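Local coordinates for histidyl-trna synthetase (Thermus thermophilus, PDB 1H4V), which attaches L-histidine to tRNA(His) at the expense of ATP, working as a class II aminoacyl-tRNA synthetase and a homodimer, at residues 85-88 with 89-93. Sequence-based numbering, arbitrary orientation.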
loop_
_atom_site.group_PDB
_atom_site.type_symbol
_atom_site.label_atom_id
_atom_site.label_comp_id
_atom_site.label_asym_id
_atom_site.label_seq_id
_atom_site.Cartn_x
_atom_site.Cartn_y
_atom_site.Cartn_z
ATOM N N ALA A 85 -8.120 -13.183 -7.247
ATOM C CA ALA A 85 -6.672 -12.963 -7.250
ATOM C C ALA A 85 -5.995 -13.792 -6.164
ATOM O O ALA A 85 -4.915 -14.339 -6.372
ATOM C CB ALA A 85 -6.364 -11.491 -7.037
ATOM N N MET A 86 -6.634 -13.884 -5.005
ATOM C CA MET A 86 -6.077 -14.653 -3.894
ATOM C C MET A 86 -6.123 -16.139 -4.192
ATOM O O MET A 86 -5.157 -16.848 -3.915
ATOM C CB MET A 86 -6.815 -14.311 -2.594
ATOM C CG MET A 86 -6.546 -12.864 -2.201
ATOM S SD MET A 86 -7.632 -12.147 -0.983
ATOM C CE MET A 86 -6.824 -12.734 0.533
ATOM N N VAL A 87 -7.231 -16.602 -4.767
ATOM C CA VAL A 87 -7.363 -18.013 -5.141
ATOM C C VAL A 87 -6.308 -18.329 -6.204
ATOM O O VAL A 87 -5.684 -19.389 -6.176
ATOM C CB VAL A 87 -8.752 -18.327 -5.740
ATOM C CG1 VAL A 87 -8.754 -19.738 -6.332
ATOM C CG2 VAL A 87 -9.826 -18.204 -4.675
ATOM N N ARG A 88 -6.106 -17.392 -7.131
ATOM C CA ARG A 88 -5.124 -17.553 -8.194
ATOM C C ARG A 88 -3.725 -17.653 -7.589
ATOM O O ARG A 88 -2.856 -18.343 -8.122
ATOM C CB ARG A 88 -5.215 -16.372 -9.170
ATOM C CG ARG A 88 -4.413 -16.512 -10.472
ATOM C CD ARG A 88 -2.936 -16.196 -10.260
ATOM N NE ARG A 88 -2.754 -14.853 -9.715
ATOM C CZ ARG A 88 -1.724 -14.485 -8.965
ATOM N NH1 ARG A 88 -0.772 -15.355 -8.667
ATOM N NH2 ARG A 88 -1.656 -13.253 -8.493
ATOM N N ALA A 89 -3.510 -16.971 -6.469
ATOM C CA ALA A 89 -2.213 -17.012 -5.799
ATOM C C ALA A 89 -2.036 -18.332 -5.037
ATOM O O ALA A 89 -0.949 -18.906 -5.028
ATOM C CB ALA A 89 -2.072 -15.821 -4.837
ATOM N N TYR A 90 -3.108 -18.799 -4.405
ATOM C CA TYR A 90 -3.090 -20.050 -3.647
ATOM C C TYR A 90 -2.682 -21.180 -4.600
ATOM O O TYR A 90 -1.917 -22.080 -4.243
ATOM C CB TYR A 90 -4.490 -20.311 -3.083
ATOM C CG TYR A 90 -4.697 -21.644 -2.394
ATOM C CD1 TYR A 90 -4.595 -21.758 -1.005
ATOM C CD2 TYR A 90 -5.066 -22.777 -3.122
ATOM C CE1 TYR A 90 -4.866 -22.971 -0.353
ATOM C CE2 TYR A 90 -5.337 -23.994 -2.485
ATOM C CZ TYR A 90 -5.240 -24.086 -1.102
ATOM O OH TYR A 90 -5.536 -25.277 -0.464
ATOM N N LEU A 91 -3.201 -21.103 -5.820
ATOM C CA LEU A 91 -2.911 -22.074 -6.864
ATOM C C LEU A 91 -1.476 -21.956 -7.367
ATOM O O LEU A 91 -0.742 -22.944 -7.409
ATOM C CB LEU A 91 -3.867 -21.866 -8.045
ATOM C CG LEU A 91 -5.110 -22.749 -8.196
ATOM C CD1 LEU A 91 -5.497 -23.412 -6.884
ATOM C CD2 LEU A 91 -6.235 -21.900 -8.745
ATOM N N GLU A 92 -1.078 -20.745 -7.739
ATOM C CA GLU A 92 0.254 -20.531 -8.282
ATOM C C GLU A 92 1.383 -20.972 -7.357
ATOM O O GLU A 92 2.380 -21.534 -7.815
ATOM C CB GLU A 92 0.444 -19.055 -8.658
ATOM C CG GLU A 92 1.718 -18.778 -9.448
ATOM C CD GLU A 92 1.802 -17.362 -9.992
ATOM O OE1 GLU A 92 0.826 -16.898 -10.620
ATOM O OE2 GLU A 92 2.851 -16.713 -9.805
ATOM N N HIS A 93 1.226 -20.742 -6.057
ATOM C CA HIS A 93 2.278 -21.094 -5.117
ATOM C C HIS A 93 2.135 -22.440 -4.426
ATOM O O HIS A 93 2.850 -22.725 -3.472
ATOM C CB HIS A 93 2.426 -19.968 -4.096
ATOM C CG HIS A 93 2.744 -18.653 -4.729
ATOM N ND1 HIS A 93 3.969 -18.384 -5.304
ATOM C CD2 HIS A 93 1.964 -17.572 -4.982
ATOM C CE1 HIS A 93 3.928 -17.199 -5.889
ATOM N NE2 HIS A 93 2.724 -16.687 -5.709
#
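An i to i+4 salt bridge on the last turn of helix 83-92, in the catalytic region of this class II synthetase, joins R88 to E92 and illustrates how an intrahelical ion pair can be built into a dimer interface. R88 NH1 lies 3.0 Å from E92 OE1. The two side chains run side by side in the same direction; a bend at chi2 (-80°) and another at chi3 turn the arginine along the helix, bringing NH1 to OE1 of the glutamate, which stays extended beyond CG. Their flat ends do not lie flush: guanidinium and carboxylate planes are 38° apart, and OE1 approaches the guanidinium obliquely, whereas A89 CA lies over one of its faces. Further polar partners hold both ends. R88 NE pairs with E45 and NH1 also with D11 of the second subunit, which H93 NE2 binds too, while E92 OE1 accepts a bond from the backbone N of A5 of that subunit. A leucine in place of R88 would probably cost E45, E92 and D11 of the second subunit their salt bridges to this arginine, with E92 freer to turn. Beneath the pair, the helical i+4 bonds continue, E92 N meeting R88 O at 3.0 Å. Other flanks of the helix face the protein's own core: M86 packs on strands 102-111 and 123-132, and Y90, its OH bonded to Q100, reaches the same two strands. V87 and L91 both lean on S292 of helix 291-294, and between them V87 CG1 meets L91 CD2 at 4.1 Å.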